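PDB 6WT8: STING-associated CdnE c-di-GMP synthase from Flavobacteriaceae, which probably joins two GTP molecules into c-di-GMP, the cyclic dinucleotide thought to be sensed by its partner STING protein in bacterial CBASS defence. Local coordinates for residues L84-R89 with A200-S205; K141-N146 with D207-N212; N262-C267 with G274-F279; P268-K273 with L340-F345. One frame throughout, in Å; residues are numbered along the deposited sequence.

Contact 1: L84-R89 with A200-S205; sequences LVDFER and ATYYKS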
# COMPACT_ATOMS: atom_id res chain seq x y z
N LEU A 84 4.20 -23.42 -13.02
CA LEU A 84 3.30 -23.69 -11.89
C LEU A 84 2.76 -22.43 -11.23
O LEU A 84 1.86 -22.54 -10.39
CB LEU A 84 4.03 -24.52 -10.81
CG LEU A 84 4.45 -25.94 -11.28
CD1 LEU A 84 5.12 -26.66 -10.08
CD2 LEU A 84 3.28 -26.75 -11.75
N VAL A 85 3.27 -21.24 -11.58
CA VAL A 85 2.91 -20.04 -10.86
C VAL A 85 2.74 -18.86 -11.81
O VAL A 85 3.29 -18.81 -12.93
CB VAL A 85 4.01 -19.67 -9.82
CG1 VAL A 85 4.11 -20.71 -8.73
CG2 VAL A 85 5.38 -19.39 -10.50
N ASP A 86 1.94 -17.89 -11.34
CA ASP A 86 1.97 -16.51 -11.83
C ASP A 86 2.85 -15.64 -10.95
O ASP A 86 3.01 -15.88 -9.75
CB ASP A 86 0.58 -15.90 -11.79
CG ASP A 86 -0.41 -16.58 -12.73
OD1 ASP A 86 -0.03 -17.23 -13.74
OD2 ASP A 86 -1.63 -16.38 -12.48
N PHE A 87 3.39 -14.59 -11.53
CA PHE A 87 4.21 -13.65 -10.77
C PHE A 87 3.54 -12.31 -10.69
O PHE A 87 3.13 -11.74 -11.71
CB PHE A 87 5.59 -13.49 -11.40
CG PHE A 87 6.41 -14.77 -11.38
CD1 PHE A 87 7.05 -15.13 -10.19
CD2 PHE A 87 6.51 -15.62 -12.51
CE1 PHE A 87 7.75 -16.32 -10.11
CE2 PHE A 87 7.22 -16.79 -12.42
CZ PHE A 87 7.82 -17.13 -11.22
N GLU A 88 3.54 -11.75 -9.49
CA GLU A 88 2.98 -10.43 -9.24
C GLU A 88 3.86 -9.70 -8.23
O GLU A 88 4.96 -10.15 -7.89
CB GLU A 88 1.54 -10.55 -8.72
CG GLU A 88 0.54 -11.21 -9.69
CD GLU A 88 0.29 -10.41 -10.98
OE1 GLU A 88 0.59 -9.19 -11.07
OE2 GLU A 88 -0.23 -11.05 -11.92
N ARG A 89 3.43 -8.49 -7.82
CA ARG A 89 4.17 -7.69 -6.87
C ARG A 89 3.23 -7.12 -5.84
O ARG A 89 2.05 -6.88 -6.12
CB ARG A 89 4.87 -6.49 -7.57
CG ARG A 89 5.87 -6.85 -8.68
CD ARG A 89 7.07 -7.57 -8.12
NE ARG A 89 8.01 -7.76 -9.24
CZ ARG A 89 8.03 -8.85 -10.03
NH1 ARG A 89 7.21 -9.86 -9.77
NH2 ARG A 89 8.87 -8.92 -11.08
N ALA A 200 2.21 -18.11 -2.58
CA ALA A 200 0.80 -18.04 -2.23
C ALA A 200 -0.03 -18.81 -3.24
O ALA A 200 0.45 -19.22 -4.30
CB ALA A 200 0.35 -16.58 -2.22
N THR A 201 -1.30 -19.02 -2.90
CA THR A 201 -2.27 -19.44 -3.90
C THR A 201 -3.34 -18.36 -4.04
O THR A 201 -3.44 -17.45 -3.21
CB THR A 201 -2.87 -20.79 -3.50
OG1 THR A 201 -3.67 -21.30 -4.59
CG2 THR A 201 -3.73 -20.66 -2.26
N TYR A 202 -4.13 -18.43 -5.10
CA TYR A 202 -5.21 -17.44 -5.26
C TYR A 202 -6.42 -17.78 -4.40
O TYR A 202 -6.72 -18.93 -4.11
CB TYR A 202 -5.70 -17.38 -6.71
CG TYR A 202 -4.79 -16.72 -7.68
CD1 TYR A 202 -4.48 -15.39 -7.54
CD2 TYR A 202 -4.23 -17.47 -8.73
CE1 TYR A 202 -3.65 -14.73 -8.46
CE2 TYR A 202 -3.39 -16.85 -9.65
CZ TYR A 202 -3.11 -15.49 -9.51
OH TYR A 202 -2.28 -14.80 -10.41
N TYR A 203 -7.18 -16.73 -4.12
CA TYR A 203 -8.52 -16.86 -3.56
C TYR A 203 -9.46 -16.01 -4.39
O TYR A 203 -9.24 -14.79 -4.55
CB TYR A 203 -8.55 -16.42 -2.10
CG TYR A 203 -9.95 -16.50 -1.51
CD1 TYR A 203 -10.39 -17.67 -0.96
CD2 TYR A 203 -10.78 -15.38 -1.51
CE1 TYR A 203 -11.68 -17.78 -0.40
CE2 TYR A 203 -12.08 -15.47 -0.98
CZ TYR A 203 -12.50 -16.66 -0.41
OH TYR A 203 -13.77 -16.78 0.15
N LYS A 204 -10.50 -16.65 -4.90
CA LYS A 204 -11.52 -15.97 -5.72
C LYS A 204 -12.74 -15.61 -4.87
O LYS A 204 -13.50 -16.50 -4.45
CB LYS A 204 -11.94 -16.85 -6.90
CG LYS A 204 -10.80 -17.12 -7.86
CD LYS A 204 -11.22 -18.06 -9.02
CE LYS A 204 -9.94 -18.51 -9.76
NZ LYS A 204 -10.14 -19.69 -10.68
N SER A 205 -12.92 -14.30 -4.66
CA SER A 205 -14.12 -13.82 -3.96
C SER A 205 -15.30 -13.76 -4.91
O SER A 205 -15.16 -13.86 -6.12
CB SER A 205 -13.87 -12.44 -3.38
OG SER A 205 -13.70 -11.52 -4.46
O HOH W 1 -2.94 -12.21 -11.09

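Contact 2: K141-N146 with D207-N212; sequences KKHKEN and DFMKTN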
# COMPACT_ATOMS: atom_id res chain seq x y z
N LYS A 141 -21.48 -17.63 -13.83
CA LYS A 141 -21.83 -18.92 -14.40
C LYS A 141 -20.60 -19.60 -14.97
O LYS A 141 -20.41 -20.82 -14.79
CB LYS A 141 -22.91 -18.73 -15.48
CG LYS A 141 -23.50 -20.03 -16.01
CD LYS A 141 -24.66 -19.77 -16.97
CE LYS A 141 -24.18 -19.19 -18.30
NZ LYS A 141 -25.30 -18.88 -19.22
N LYS A 142 -19.71 -18.83 -15.60
CA LYS A 142 -18.51 -19.44 -16.17
C LYS A 142 -17.60 -19.97 -15.07
O LYS A 142 -16.97 -21.03 -15.24
CB LYS A 142 -17.76 -18.47 -17.06
CG LYS A 142 -18.46 -18.16 -18.36
CD LYS A 142 -17.65 -17.16 -19.20
CE LYS A 142 -18.39 -16.79 -20.50
NZ LYS A 142 -17.47 -16.59 -21.67
N HIS A 143 -17.48 -19.26 -13.94
CA HIS A 143 -16.68 -19.78 -12.83
C HIS A 143 -17.27 -21.07 -12.29
O HIS A 143 -16.53 -22.03 -12.02
CB HIS A 143 -16.57 -18.74 -11.71
CG HIS A 143 -15.58 -17.68 -12.02
ND1 HIS A 143 -14.21 -17.88 -11.91
CD2 HIS A 143 -15.74 -16.41 -12.46
CE1 HIS A 143 -13.58 -16.77 -12.28
NE2 HIS A 143 -14.49 -15.88 -12.64
N LYS A 144 -18.59 -21.12 -12.13
CA LYS A 144 -19.24 -22.35 -11.72
C LYS A 144 -19.03 -23.47 -12.74
O LYS A 144 -18.74 -24.61 -12.37
CB LYS A 144 -20.73 -22.08 -11.51
CG LYS A 144 -21.56 -23.32 -11.26
CD LYS A 144 -21.43 -23.75 -9.83
CE LYS A 144 -22.32 -24.96 -9.59
NZ LYS A 144 -23.75 -24.67 -9.87
N GLU A 145 -19.18 -23.16 -14.04
CA GLU A 145 -19.10 -24.20 -15.08
C GLU A 145 -17.69 -24.75 -15.24
O GLU A 145 -17.51 -25.93 -15.55
CB GLU A 145 -19.58 -23.66 -16.43
CG GLU A 145 -21.10 -23.50 -16.58
CD GLU A 145 -21.49 -22.63 -17.78
OE1 GLU A 145 -22.71 -22.46 -18.04
OE2 GLU A 145 -20.57 -22.13 -18.47
N ASN A 146 -16.67 -23.92 -15.08
CA ASN A 146 -15.31 -24.36 -15.32
C ASN A 146 -14.65 -25.03 -14.12
O ASN A 146 -13.57 -25.61 -14.28
CB ASN A 146 -14.45 -23.18 -15.79
CG ASN A 146 -14.72 -22.82 -17.22
OD1 ASN A 146 -15.13 -23.66 -18.01
ND2 ASN A 146 -14.51 -21.56 -17.56
N ASP A 207 -16.95 -11.04 -5.44
CA ASP A 207 -16.79 -9.83 -6.24
C ASP A 207 -15.82 -10.04 -7.40
O ASP A 207 -16.04 -9.51 -8.52
CB ASP A 207 -16.34 -8.67 -5.34
CG ASP A 207 -17.51 -8.05 -4.56
OD1 ASP A 207 -18.70 -8.23 -4.95
OD2 ASP A 207 -17.21 -7.39 -3.55
N PHE A 208 -14.74 -10.80 -7.18
CA PHE A 208 -13.89 -11.18 -8.31
C PHE A 208 -14.68 -12.00 -9.34
O PHE A 208 -14.59 -11.76 -10.54
CB PHE A 208 -12.65 -11.97 -7.85
CG PHE A 208 -11.90 -12.51 -9.01
CD1 PHE A 208 -11.20 -11.64 -9.85
CD2 PHE A 208 -11.93 -13.85 -9.30
CE1 PHE A 208 -10.55 -12.11 -10.97
CE2 PHE A 208 -11.27 -14.37 -10.40
CZ PHE A 208 -10.57 -13.50 -11.25
N MSE A 209 -15.42 -13.00 -8.88
CA MSE A 209 -16.06 -13.91 -9.82
C MSE A 209 -17.18 -13.20 -10.58
O MSE A 209 -17.51 -13.58 -11.71
CB MSE A 209 -16.54 -15.17 -9.09
CG MSE A 209 -15.30 -15.98 -8.55
SE MSE A 209 -15.90 -17.72 -7.90
CE MSE A 209 -16.48 -17.25 -6.15
N LYS A 210 -17.71 -12.10 -10.02
CA LYS A 210 -18.72 -11.30 -10.75
C LYS A 210 -18.12 -10.43 -11.86
O LYS A 210 -18.86 -10.03 -12.77
CB LYS A 210 -19.47 -10.35 -9.80
CG LYS A 210 -20.46 -10.99 -8.86
CD LYS A 210 -21.06 -9.96 -7.87
CE LYS A 210 -22.25 -10.62 -7.13
NZ LYS A 210 -22.87 -9.82 -6.02
N THR A 211 -16.84 -10.08 -11.78
CA THR A 211 -16.26 -9.02 -12.60
C THR A 211 -15.09 -9.48 -13.45
O THR A 211 -14.84 -8.87 -14.50
CB THR A 211 -15.73 -7.87 -11.72
OG1 THR A 211 -14.74 -8.37 -10.78
CG2 THR A 211 -16.84 -7.21 -10.94
N ASN A 212 -14.34 -10.48 -12.98
CA ASN A 212 -13.04 -10.86 -13.54
C ASN A 212 -12.07 -9.69 -13.56
O ASN A 212 -11.15 -9.68 -14.40
CB ASN A 212 -13.23 -11.48 -14.91
CG ASN A 212 -13.96 -12.81 -14.80
OD1 ASN A 212 -13.66 -13.57 -13.87
ND2 ASN A 212 -14.91 -13.09 -15.70

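Contact 3: N262-C267 with G274-F279; sequences NIKYDC and GSIRSF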
# COMPACT_ATOMS: atom_id res chain seq x y z
N ASN A 262 5.07 10.53 6.80
CA ASN A 262 6.25 11.23 7.30
C ASN A 262 5.96 11.88 8.64
O ASN A 262 6.82 11.88 9.53
CB ASN A 262 6.69 12.31 6.27
CG ASN A 262 7.70 11.73 5.24
OD1 ASN A 262 8.77 11.28 5.64
ND2 ASN A 262 7.34 11.69 3.96
N ILE A 263 4.80 12.54 8.78
CA ILE A 263 4.46 13.15 10.07
C ILE A 263 4.44 12.09 11.16
O ILE A 263 4.97 12.29 12.25
CB ILE A 263 3.10 13.87 10.00
CG1 ILE A 263 3.12 15.03 9.01
CG2 ILE A 263 2.61 14.35 11.38
CD1 ILE A 263 4.27 15.92 9.09
N LYS A 264 3.83 10.93 10.87
CA LYS A 264 3.79 9.89 11.90
C LYS A 264 5.20 9.42 12.28
O LYS A 264 5.53 9.19 13.48
CB LYS A 264 2.95 8.69 11.41
CG LYS A 264 2.62 7.76 12.59
CD LYS A 264 1.54 6.72 12.17
CE LYS A 264 2.10 5.67 11.21
NZ LYS A 264 2.83 4.55 11.94
N TYR A 265 6.06 9.27 11.28
CA TYR A 265 7.40 8.75 11.48
C TYR A 265 8.21 9.66 12.38
O TYR A 265 8.88 9.19 13.29
CB TYR A 265 8.07 8.55 10.10
CG TYR A 265 9.33 7.70 10.16
CD1 TYR A 265 10.57 8.26 10.48
CD2 TYR A 265 9.25 6.34 9.88
CE1 TYR A 265 11.70 7.44 10.53
CE2 TYR A 265 10.40 5.52 9.90
CZ TYR A 265 11.60 6.10 10.22
OH TYR A 265 12.72 5.28 10.29
N ASP A 266 8.05 10.98 12.20
CA ASP A 266 8.82 11.98 12.95
C ASP A 266 8.15 12.39 14.25
O ASP A 266 8.75 13.13 15.04
CB ASP A 266 9.04 13.20 12.04
CG ASP A 266 10.12 12.96 10.97
OD1 ASP A 266 11.01 12.17 11.24
OD2 ASP A 266 9.99 13.56 9.89
N CYS A 267 6.95 11.90 14.52
CA CYS A 267 6.27 12.28 15.76
C CYS A 267 6.79 11.47 16.95
O CYS A 267 6.65 10.24 16.98
CB CYS A 267 4.78 12.04 15.60
SG CYS A 267 3.84 12.51 17.09
N GLY A 274 2.85 1.02 15.70
CA GLY A 274 1.80 1.18 16.65
C GLY A 274 0.46 0.76 16.08
O GLY A 274 0.38 -0.17 15.27
N SER A 275 -0.60 1.40 16.59
CA SER A 275 -1.96 1.03 16.22
C SER A 275 -2.37 1.54 14.85
O SER A 275 -3.28 0.95 14.22
CB SER A 275 -2.95 1.54 17.25
OG SER A 275 -2.98 2.93 17.32
N ILE A 276 -1.77 2.64 14.37
CA ILE A 276 -2.07 3.19 13.06
C ILE A 276 -0.87 2.89 12.19
O ILE A 276 0.25 3.33 12.50
CB ILE A 276 -2.32 4.70 13.12
CG1 ILE A 276 -3.68 4.99 13.78
CG2 ILE A 276 -2.26 5.40 11.71
CD1 ILE A 276 -4.92 4.59 12.99
N ARG A 277 -1.09 2.13 11.12
CA ARG A 277 -0.05 1.71 10.20
C ARG A 277 -0.34 2.27 8.81
O ARG A 277 -1.30 2.98 8.59
CB ARG A 277 0.05 0.19 10.12
CG ARG A 277 0.17 -0.52 11.49
CD ARG A 277 1.56 -0.45 12.06
NE ARG A 277 1.61 -1.34 13.22
CZ ARG A 277 2.18 -2.54 13.25
NH1 ARG A 277 2.80 -3.01 12.17
NH2 ARG A 277 2.14 -3.25 14.37
N SER A 278 0.53 1.92 7.87
CA SER A 278 0.35 2.37 6.49
C SER A 278 -1.06 2.07 5.97
O SER A 278 -1.70 2.95 5.37
CB SER A 278 1.42 1.71 5.64
OG SER A 278 1.28 2.09 4.29
N PHE A 279 -1.56 0.86 6.24
CA PHE A 279 -2.90 0.43 5.82
C PHE A 279 -3.95 1.44 6.27
O PHE A 279 -4.87 1.78 5.50
CB PHE A 279 -3.06 -0.99 6.46
CG PHE A 279 -4.42 -1.60 6.42
CD1 PHE A 279 -4.71 -2.55 5.40
CD2 PHE A 279 -5.38 -1.31 7.35
CE1 PHE A 279 -5.95 -3.18 5.32
CE2 PHE A 279 -6.62 -1.95 7.32
CZ PHE A 279 -6.91 -2.87 6.30

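Contact 4: P268-K273 with L340-F345; sequences PHIENK and LIEIEF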
# COMPACT_ATOMS: atom_id res chain seq x y z
N PRO A 268 7.36 12.11 17.97
CA PRO A 268 7.96 11.34 19.06
C PRO A 268 6.95 10.69 19.98
O PRO A 268 7.31 9.78 20.75
CB PRO A 268 8.82 12.38 19.79
CG PRO A 268 8.09 13.69 19.52
CD PRO A 268 7.57 13.55 18.09
N HIS A 269 5.69 11.07 19.89
CA HIS A 269 4.62 10.53 20.71
C HIS A 269 4.00 9.27 20.12
O HIS A 269 3.13 8.68 20.77
CB HIS A 269 3.54 11.61 20.88
CG HIS A 269 4.08 12.89 21.43
ND1 HIS A 269 3.95 14.10 20.79
CD2 HIS A 269 4.77 13.12 22.58
CE1 HIS A 269 4.53 15.04 21.53
NE2 HIS A 269 5.03 14.47 22.61
N ILE A 270 4.41 8.84 18.92
CA ILE A 270 3.81 7.69 18.25
C ILE A 270 4.90 6.65 18.00
O ILE A 270 5.91 6.96 17.35
CB ILE A 270 3.13 8.12 16.93
CG1 ILE A 270 2.00 9.12 17.23
CG2 ILE A 270 2.52 6.87 16.20
CD1 ILE A 270 1.44 9.85 15.93
N GLU A 271 4.66 5.41 18.44
CA GLU A 271 5.54 4.29 18.13
C GLU A 271 5.51 3.98 16.65
O GLU A 271 4.46 4.04 16.02
CB GLU A 271 5.09 3.05 18.89
CG GLU A 271 5.11 3.26 20.39
CD GLU A 271 6.52 3.24 20.93
OE1 GLU A 271 7.40 2.64 20.28
OE2 GLU A 271 6.75 3.81 22.01
N ASN A 272 6.67 3.62 16.07
CA ASN A 272 6.69 3.33 14.63
C ASN A 272 5.75 2.18 14.28
O ASN A 272 5.08 2.21 13.25
CB ASN A 272 8.10 3.01 14.14
CG ASN A 272 8.16 2.81 12.62
OD1 ASN A 272 7.47 3.49 11.86
ND2 ASN A 272 8.98 1.84 12.17
N LYS A 273 5.67 1.17 15.13
CA LYS A 273 4.83 0.03 14.77
C LYS A 273 3.67 -0.02 15.75
O LYS A 273 3.48 -0.98 16.50
CB LYS A 273 5.65 -1.28 14.74
CG LYS A 273 6.73 -1.29 13.65
CD LYS A 273 6.18 -1.04 12.25
CE LYS A 273 7.33 -1.03 11.21
NZ LYS A 273 6.89 -0.97 9.78
N LEU A 340 -7.21 6.08 18.13
CA LEU A 340 -7.51 7.50 18.30
C LEU A 340 -6.42 8.26 19.05
O LEU A 340 -6.25 9.46 18.79
CB LEU A 340 -8.86 7.67 19.00
CG LEU A 340 -10.04 7.35 18.08
CD1 LEU A 340 -11.36 7.51 18.87
CD2 LEU A 340 -10.04 8.25 16.81
N ILE A 341 -5.68 7.62 19.96
CA ILE A 341 -4.55 8.33 20.57
C ILE A 341 -3.58 8.76 19.47
O ILE A 341 -3.09 9.89 19.45
CB ILE A 341 -3.85 7.46 21.62
CG1 ILE A 341 -4.82 7.25 22.79
CG2 ILE A 341 -2.50 8.14 22.06
CD1 ILE A 341 -5.65 8.58 23.19
N GLU A 342 -3.24 7.83 18.57
CA GLU A 342 -2.29 8.18 17.52
C GLU A 342 -2.88 9.23 16.58
O GLU A 342 -2.18 10.15 16.15
CB GLU A 342 -1.88 6.90 16.77
CG GLU A 342 -1.17 5.96 17.76
CD GLU A 342 -0.47 4.78 17.12
OE1 GLU A 342 -0.37 4.70 15.87
OE2 GLU A 342 -0.02 3.89 17.89
N ILE A 343 -4.17 9.11 16.24
CA ILE A 343 -4.80 10.14 15.40
C ILE A 343 -4.73 11.49 16.10
O ILE A 343 -4.48 12.52 15.46
CB ILE A 343 -6.27 9.75 15.08
CG1 ILE A 343 -6.31 8.40 14.36
CG2 ILE A 343 -6.99 10.85 14.25
CD1 ILE A 343 -5.57 8.39 13.04
N GLU A 344 -5.01 11.52 17.43
CA GLU A 344 -4.92 12.79 18.16
C GLU A 344 -3.50 13.39 18.11
O GLU A 344 -3.34 14.60 17.91
CB GLU A 344 -5.35 12.62 19.62
CG GLU A 344 -6.83 12.33 19.76
CD GLU A 344 -7.25 11.89 21.17
OE1 GLU A 344 -6.50 12.11 22.15
OE2 GLU A 344 -8.34 11.28 21.28
N PHE A 345 -2.45 12.58 18.30
CA PHE A 345 -1.09 13.13 18.18
C PHE A 345 -0.82 13.60 16.77
O PHE A 345 -0.16 14.65 16.57
CB PHE A 345 -0.07 12.07 18.63
CG PHE A 345 0.05 11.93 20.12
CD1 PHE A 345 0.29 13.06 20.91
CD2 PHE A 345 -0.06 10.69 20.73
CE1 PHE A 345 0.46 12.90 22.29
CE2 PHE A 345 0.12 10.56 22.12
CZ PHE A 345 0.33 11.66 22.88
O HOH W 2 1.84 15.40 18.52
O HOH W 3 2.04 3.70 14.73
O HOH W 4 2.05 4.76 19.44

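Contact 1: L84-R89 with A200-S205
The phenol ring of Y202 meets D86 edge-on: carboxylate oxygen OD2 lies in the ring plane, beyond the hydroxyl end, while K217 makes a cation-pi contact with the ring. The carboxylate does not continue the plane of the phenol but is turned 59° from it, and the two side chains cross at about a right angle. Y202 OH donates to D86 OD2 at 2.7 Å, and OD2 accepts on its anti lone pair, the one facing away from OD1. That leaves OD1 to a different partner, N112 ND2, so each oxygen of the carboxylate has its own bond and the group's rotation is restrained. CB of D86 already points at the tyrosine, and with CG anti to the carbonyl carbon (chi1 -65°) OD2 ends beside the hydroxyl. The case illustrates how side chains can link two strands that are not neighbours in a sheet. Strand 106-112 runs between them, antiparallel to 85-90 and parallel to 192-204, in the mixed central sheet of the nucleotidyltransferase domain, and the Y202 side chain also touches I110 of that middle strand. E88, two residues along from D86 and pointing to the same side, joins the network through a water that donates to E88 OE2 at 3.1 Å and to Y202 OH at 2.8 Å. OE2 of E88 is also salt-bridged to K214, while F87 turns to the opposite side of the strand and packs on helix 60-81.

Contact 2: K141-N146 with D207-N212
Helix 134-146 packs here against helix 206-211 and the residue that follows it, with H143 at the centre of the contact. Its imidazole is held in two ways. From NE2 a nearly straight bond, 165° at the hydrogen, runs 2.7 Å to OD1 of N212. The acceptor lies in the ring plane, and the donor approaches on a lone pair in the plane of the amide carbonyl, although ring and amide are themselves turned 45° against each other. Over one face of the same ring sits selenomethionine M209, whose CG stands 3.9 Å from the centroid of the H143 imidazole in a CH-pi contact, almost on the ring normal. The chain runs extended to SE (chi2 -170°), which lies obliquely to the ring, 4.0 Å from H143 CB; the bend at chi3 affects only the terminal CE. F208 adds an oblique aromatic neighbour, its CE2 lying 3.8 Å from H143 CE1. Edge bond and face contact together restrain the position and tilt of the imidazole. N212 leaves the helical conformation with positive phi, and its backbone N still bonds F208 O at 2.8 Å. Nearby, N139 ND2, one turn earlier on the histidine's helix, bonds K210 O. The arrangement is typical of a helix C terminus that turns away through a residue of positive phi and is covered by a neighbouring helix.

Contact 3: N262-C267 with G274-F279
K264 leaves helix 253-266 with its CB directed at the 274-279 segment, and from there the side chain can be followed atom by atom to a single backbone oxygen. CG lies anti to the backbone N (chi1 -166°), which sends the chain outward from the helix. At CD the first touches across the contact appear: the methyl CG2 of I276 at 4.0 Å and the carbonyl oxygen of the same residue at 3.6 Å. Two successive bends, at chi3 and chi4, then curl the end of the lysine round that oxygen instead of letting it run past. CE comes to 3.2 Å from I276 O, and NZ completes the approach as a hydrogen-bond donor at 2.9 Å. The bond enters with a C=O...donor angle of 154° and only a modest tilt from the carbonyl plane. This is a helix-loop-helix connection in the helical part of the enzyme: the lysine near the end of one helix grips the chain just ahead of the next, 278-287, for which R277 occupies the N-cap position. L346 of helix 336-360 and I281 also pack against the lysine, so the methylenes have apolar neighbours while the ammonium has a backbone acceptor. R277 turns its CB away from the lysine, and R277 NE lies 6.1 Å from K264 NZ. The arginine side chain folds back along the loop, where NE bonds G274 O at 2.7 Å, the acceptor lying in the guanidinium plane.

Contact 4: P268-K273 with L340-F345
Aromatic and aliphatic side chains, backed by water bridges, seat the loop between helices 253-266 and 278-287 against the long C-terminal helix 336-360. H269 and F345 form the outer part of this contact. It is the CB of H269, rather than its imidazole, that rests over the phenylalanine face, 3.4 Å from the F345 centroid and nearly on the ring normal. The two ring planes are within 22° of parallel but slid apart, so they barely overlap; on the imidazole itself, P268 CG lies over one face. Farther inward, I270 divides its two branches. CD1, at the end of the CG1 branch, runs past F345 in the opposite sense and touches F345 CB at 3.8 Å, whereas CG2 lies 3.6 Å from OE1 of E342. Although E342 is buried, its carboxylate is well supplied with partners: OE1 and OE2 accept from the backbone N atoms of I276 and S275, respectively. One water takes a bond from E271 N at 2.9 Å and gives one to E342 OE2 at 2.7 Å. A second water lies 2.8 Å from both E271 O and E342 OE1. These donors may well stabilise the ionised form of the acid. Through consecutive main-chain N-H groups the buried glutamate thus holds the loop of a helix-loop-helix connection packed on the C-terminal helix, in the helical region that follows the nucleotidyltransferase sheet.

In the fold
Followed from the N terminus, the chain opens contact 1 at strand 85-90 and contact 2 at helix 134-146 before either closes. Strand 192-204 then closes the first, and helix 206-211, directly after it, closes the second, so the two loops cross. They touch where K204 packs against M209, joining the central sheet to the helices at its margin. After both have closed, contact 3 spans a short helix-loop-helix. Contact 4 opens within that loop and closes only at helix 336-360, giving a second crossed pair. The centres of contacts 3 and 4 are about 7 Å apart. The pairs lie on opposite sides of the chain's centre; contacts 1 and 3 are about 30 Å apart, centre to centre.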